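PDB 1VPV: UPF0230 protein TM1468 from Thermotoga maritima, which binds long-chain fatty acids such as palmitate and may play a role in lipid transport or fatty acid metabolism. Local coordinates for residues 238-249 with 265-276. Numbering follows the deposited sequence.
Sequences EGSKLRVIGVHA and SYEVVDEIISPM. With PLM (palmitic acid), chain D.
Val244 O takes two hydrogen bonds, one from Ile272 N at 3.2 Å and one from water 1, which also donates to Asp270 OD2 and so ties that carboxylate to the neighbouring strand. The two parallel strands, 241-248 and 267-275, form a beta-alpha-beta unit, connected through helix 252-263; strand 267-275 forms an edge of a mixed sheet, and 289-295 flanks 241-248 on its other side. Between Val268 and Asp270 the register slips by one residue: Leu242 pairs with Val268, but Val244 with Glu271, leaving Val269 as the extra residue of a beta bulge. Val269 N still donates to Leu242 O (2.9 Å), while its CG2 rests 3.6 Å from Arg243 CG. Arg243 forms salt bridges with Glu294 and Glu146, and Asp270 OD2 with Arg142. Chi1 of 73° sets the His248 ring between its own backbone N and carbonyl carbon; ND1 is hydrogen-bonded to Asn251 N, while CD2 lies 3.7 Å from Ile273 CG2. Pro275 CA makes an off-centre CH-pi contact with this ring. Just past the strand end, selenomethionine Met276 crosses Val247 at about a right angle, its CE 3.6 Å from Val247 CG2 and 3.5 Å from palmitate atom CE, near the end of the acyl tail.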
loop_
_atom_site.group_PDB
_atom_site.type_symbol
_atom_site.label_atom_id
_atom_site.label_comp_id
_atom_site.label_asym_id
_atom_site.label_seq_id
_atom_site.Cartn_x
_atom_site.Cartn_y
_atom_site.Cartn_z
ATOM N N GLU A 238 -10.306 2.752 -21.515
ATOM C CA GLU A 238 -9.730 1.484 -21.941
ATOM C C GLU A 238 -8.586 1.703 -22.958
ATOM O O GLU A 238 -8.635 2.592 -23.801
ATOM C CB GLU A 238 -10.823 0.526 -22.478
ATOM C CG GLU A 238 -10.294 -0.516 -23.518
ATOM C CD GLU A 238 -11.196 -1.741 -23.734
ATOM O OE1 GLU A 238 -12.105 -1.998 -22.897
ATOM O OE2 GLU A 238 -10.959 -2.446 -24.749
ATOM N N GLY A 239 -7.545 0.890 -22.846
ATOM C CA GLY A 239 -6.361 1.029 -23.686
ATOM C C GLY A 239 -5.335 2.042 -23.190
ATOM O O GLY A 239 -4.411 2.376 -23.914
ATOM N N SER A 240 -5.500 2.563 -21.975
ATOM C CA SER A 240 -4.480 3.432 -21.375
ATOM C C SER A 240 -3.231 2.619 -20.953
ATOM O O SER A 240 -3.287 1.421 -20.746
ATOM C CB SER A 240 -5.074 4.212 -20.183
ATOM O OG SER A 240 -6.105 5.098 -20.622
ATOM N N LYS A 241 -2.098 3.291 -20.859
ATOM C CA LYS A 241 -0.855 2.666 -20.428
ATOM C C LYS A 241 -0.786 2.655 -18.912
ATOM O O LYS A 241 -0.863 3.715 -18.288
ATOM C CB LYS A 241 0.340 3.458 -20.940
ATOM C CG LYS A 241 1.073 2.902 -22.152
ATOM C CD LYS A 241 2.563 3.348 -22.072
ATOM C CE LYS A 241 3.287 3.217 -23.365
ATOM N NZ LYS A 241 2.633 4.105 -24.348
ATOM N N LEU A 242 -0.584 1.479 -18.326
ATOM C CA LEU A 242 -0.580 1.344 -16.889
ATOM C C LEU A 242 0.657 0.607 -16.387
ATOM O O LEU A 242 1.215 -0.213 -17.102
ATOM C CB LEU A 242 -1.782 0.510 -16.463
ATOM C CG LEU A 242 -3.214 0.875 -16.810
ATOM C CD1 LEU A 242 -4.115 -0.083 -16.062
ATOM C CD2 LEU A 242 -3.535 2.342 -16.433
ATOM N N ARG A 243 1.066 0.882 -15.152
ATOM C CA ARG A 243 1.908 -0.067 -14.391
ATOM C C ARG A 243 1.128 -0.474 -13.136
ATOM O O ARG A 243 0.347 0.308 -12.619
ATOM C CB ARG A 243 3.263 0.527 -14.031
ATOM C CG ARG A 243 4.130 0.832 -15.233
ATOM C CD ARG A 243 5.602 1.079 -14.864
ATOM N NE ARG A 243 5.736 2.267 -14.016
ATOM C CZ ARG A 243 6.888 2.895 -13.753
ATOM N NH1 ARG A 243 8.014 2.463 -14.269
ATOM N NH2 ARG A 243 6.911 3.982 -12.976
ATOM N N VAL A 244 1.355 -1.683 -12.644
ATOM C CA VAL A 244 0.452 -2.320 -11.673
ATOM C C VAL A 244 1.190 -3.193 -10.647
ATOM O O VAL A 244 2.106 -3.946 -10.994
ATOM C CB VAL A 244 -0.537 -3.261 -12.406
ATOM C CG1 VAL A 244 -1.566 -3.830 -11.455
ATOM C CG2 VAL A 244 -1.232 -2.523 -13.522
ATOM N N ILE A 245 0.771 -3.093 -9.392
ATOM C CA ILE A 245 1.101 -4.081 -8.383
ATOM C C ILE A 245 -0.196 -4.776 -8.011
ATOM O O ILE A 245 -1.084 -4.155 -7.493
ATOM C CB ILE A 245 1.725 -3.425 -7.140
ATOM C CG1 ILE A 245 2.991 -2.665 -7.543
ATOM C CG2 ILE A 245 2.074 -4.473 -6.057
ATOM C CD1 ILE A 245 3.703 -2.002 -6.348
ATOM N N GLY A 246 -0.315 -6.062 -8.315
ATOM C CA GLY A 246 -1.408 -6.875 -7.808
ATOM C C GLY A 246 -1.143 -7.239 -6.357
ATOM O O GLY A 246 -0.028 -7.698 -6.008
ATOM N N VAL A 247 -2.138 -7.007 -5.495
ATOM C CA VAL A 247 -1.998 -7.354 -4.078
ATOM C C VAL A 247 -3.016 -8.370 -3.652
ATOM O O VAL A 247 -4.101 -8.478 -4.221
ATOM C CB VAL A 247 -2.077 -6.136 -3.118
ATOM C CG1 VAL A 247 -0.934 -5.164 -3.400
ATOM C CG2 VAL A 247 -3.420 -5.462 -3.242
ATOM N N HIS A 248 -2.647 -9.127 -2.628
ATOM C CA HIS A 248 -3.508 -10.152 -2.120
ATOM C C HIS A 248 -3.128 -10.497 -0.688
ATOM O O HIS A 248 -1.968 -10.458 -0.323
ATOM C CB HIS A 248 -3.391 -11.383 -3.018
ATOM C CG HIS A 248 -2.097 -12.121 -2.859
ATOM N ND1 HIS A 248 -1.969 -13.237 -2.054
ATOM C CD2 HIS A 248 -0.868 -11.888 -3.383
ATOM C CE1 HIS A 248 -0.719 -13.663 -2.097
ATOM N NE2 HIS A 248 -0.028 -12.850 -2.886
ATOM N N ALA A 249 -4.129 -10.845 0.102
ATOM C CA ALA A 249 -3.936 -11.405 1.423
ATOM C C ALA A 249 -4.147 -12.899 1.314
ATOM O O ALA A 249 -5.260 -13.405 1.470
ATOM C CB ALA A 249 -4.933 -10.783 2.421
ATOM N N SER A 265 -8.196 -5.160 -21.302
ATOM C CA SER A 265 -8.570 -3.820 -21.680
ATOM C C SER A 265 -7.591 -2.701 -21.385
ATOM O O SER A 265 -7.888 -1.548 -21.673
ATOM C CB SER A 265 -9.964 -3.508 -21.153
ATOM O OG SER A 265 -10.192 -4.141 -19.949
ATOM N N TYR A 266 -6.393 -3.027 -20.905
ATOM C CA TYR A 266 -5.367 -2.001 -20.706
ATOM C C TYR A 266 -3.995 -2.478 -21.214
ATOM O O TYR A 266 -3.705 -3.682 -21.168
ATOM C CB TYR A 266 -5.331 -1.587 -19.222
ATOM C CG TYR A 266 -6.537 -0.754 -18.824
ATOM C CD1 TYR A 266 -6.523 0.633 -18.969
ATOM C CD2 TYR A 266 -7.691 -1.345 -18.353
ATOM C CE1 TYR A 266 -7.619 1.402 -18.643
ATOM C CE2 TYR A 266 -8.807 -0.579 -18.024
ATOM C CZ TYR A 266 -8.753 0.791 -18.179
ATOM O OH TYR A 266 -9.831 1.552 -17.870
ATOM N N GLU A 267 -3.182 -1.538 -21.722
ATOM C CA GLU A 267 -1.780 -1.797 -21.993
ATOM C C GLU A 267 -1.051 -1.745 -20.644
ATOM O O GLU A 267 -0.798 -0.657 -20.091
ATOM C CB GLU A 267 -1.187 -0.794 -23.018
ATOM C CG GLU A 267 -0.041 -1.404 -23.854
ATOM C CD GLU A 267 0.806 -0.401 -24.633
ATOM O OE1 GLU A 267 0.236 0.458 -25.343
ATOM O OE2 GLU A 267 2.061 -0.499 -24.561
ATOM N N VAL A 268 -0.783 -2.930 -20.088
ATOM C CA VAL A 268 0.022 -3.056 -18.870
ATOM C C VAL A 268 1.512 -3.168 -19.259
ATOM O O VAL A 268 1.965 -4.209 -19.737
ATOM C CB VAL A 268 -0.368 -4.276 -18.022
ATOM C CG1 VAL A 268 0.245 -4.160 -16.667
ATOM C CG2 VAL A 268 -1.855 -4.404 -17.871
ATOM N N VAL A 269 2.270 -2.094 -19.086
ATOM C CA VAL A 269 3.694 -2.153 -19.407
ATOM C C VAL A 269 4.558 -2.811 -18.307
ATOM O O VAL A 269 5.654 -3.235 -18.582
ATOM C CB VAL A 269 4.280 -0.765 -19.884
ATOM C CG1 VAL A 269 3.561 -0.299 -21.149
ATOM C CG2 VAL A 269 4.182 0.290 -18.838
ATOM N N ASP A 270 4.072 -2.933 -17.080
ATOM C CA ASP A 270 4.819 -3.661 -16.060
ATOM C C ASP A 270 3.850 -4.115 -14.999
ATOM O O ASP A 270 2.897 -3.406 -14.680
ATOM C CB ASP A 270 5.910 -2.780 -15.410
ATOM C CG ASP A 270 6.912 -3.590 -14.552
ATOM O OD1 ASP A 270 7.936 -4.017 -15.096
ATOM O OD2 ASP A 270 6.714 -3.777 -13.327
ATOM N N GLU A 271 4.093 -5.303 -14.459
ATOM C CA GLU A 271 3.313 -5.786 -13.358
ATOM C C GLU A 271 4.111 -6.670 -12.436
ATOM O O GLU A 271 5.023 -7.361 -12.852
ATOM C CB GLU A 271 2.080 -6.541 -13.854
ATOM C CG GLU A 271 2.375 -7.789 -14.613
ATOM C CD GLU A 271 1.243 -8.824 -14.534
ATOM O OE1 GLU A 271 0.197 -8.537 -13.912
ATOM O OE2 GLU A 271 1.395 -9.926 -15.110
ATOM N N ILE A 272 3.739 -6.646 -11.173
ATOM C CA ILE A 272 4.332 -7.556 -10.215
ATOM C C ILE A 272 3.262 -7.828 -9.140
ATOM O O ILE A 272 2.346 -7.040 -8.972
ATOM C CB ILE A 272 5.628 -6.959 -9.631
ATOM C CG1 ILE A 272 6.293 -7.940 -8.701
ATOM C CG2 ILE A 272 5.349 -5.624 -8.896
ATOM C CD1 ILE A 272 7.734 -7.612 -8.432
ATOM N N ILE A 273 3.366 -8.967 -8.472
ATOM C CA ILE A 273 2.446 -9.344 -7.421
ATOM C C ILE A 273 3.138 -9.153 -6.070
ATOM O O ILE A 273 4.296 -9.519 -5.912
ATOM C CB ILE A 273 1.976 -10.814 -7.611
ATOM C CG1 ILE A 273 0.999 -10.880 -8.797
ATOM C CG2 ILE A 273 1.277 -11.348 -6.359
ATOM C CD1 ILE A 273 0.709 -12.286 -9.265
ATOM N N SER A 274 2.419 -8.594 -5.105
ATOM C CA SER A 274 2.920 -8.419 -3.744
ATOM C C SER A 274 1.912 -8.867 -2.678
ATOM O O SER A 274 0.782 -8.354 -2.608
ATOM C CB SER A 274 3.244 -6.950 -3.503
ATOM O OG SER A 274 3.886 -6.766 -2.265
ATOM N N PRO A 275 2.318 -9.795 -1.821
ATOM C CA PRO A 275 1.406 -10.190 -0.760
ATOM C C PRO A 275 1.172 -9.048 0.244
ATOM O O PRO A 275 2.084 -8.309 0.561
ATOM C CB PRO A 275 2.130 -11.350 -0.086
ATOM C CG PRO A 275 3.533 -11.167 -0.417
ATOM C CD PRO A 275 3.594 -10.513 -1.755
HETATM N N MSE A 276 -0.042 -8.905 0.730
HETATM C CA MSE A 276 -0.318 -7.863 1.718
HETATM C C MSE A 276 0.257 -8.276 3.075
HETATM O O MSE A 276 0.150 -9.453 3.501
HETATM C CB MSE A 276 -1.821 -7.609 1.831
HETATM C CG MSE A 276 -2.425 -7.006 0.616
HETATM SE SE MSE A 276 -4.394 -7.314 0.389
HETATM C CE MSE A 276 -4.959 -5.405 -0.008
HETATM C C1 PLM D . -2.245 1.896 12.080
HETATM O O1 PLM D . -1.785 3.064 12.249
HETATM O O2 PLM D . -2.611 1.174 13.062
HETATM C C2 PLM D . -2.324 1.368 10.666
HETATM C C3 PLM D . -3.740 1.432 10.132
HETATM C C4 PLM D . -3.812 0.762 8.766
HETATM C C5 PLM D . -5.259 0.775 8.283
HETATM C C6 PLM D . -5.418 0.120 6.935
HETATM C C7 PLM D . -6.846 0.188 6.416
HETATM C C8 PLM D . -7.067 -0.809 5.283
HETATM C C9 PLM D . -6.430 -0.339 3.993
HETATM C CA PLM D . -6.569 -1.361 2.882
HETATM C CB PLM D . -6.060 -0.792 1.566
HETATM C CC PLM D . -5.923 -1.902 0.528
HETATM C CD PLM D . -5.572 -1.356 -0.872
HETATM C CE PLM D . -5.218 -2.460 -1.851
HETATM C CF PLM D . -5.050 -1.951 -3.274
HETATM C CG PLM D . -3.651 -1.387 -3.537
HETATM O O HOH W 1 4.492 -2.727 -11.914
#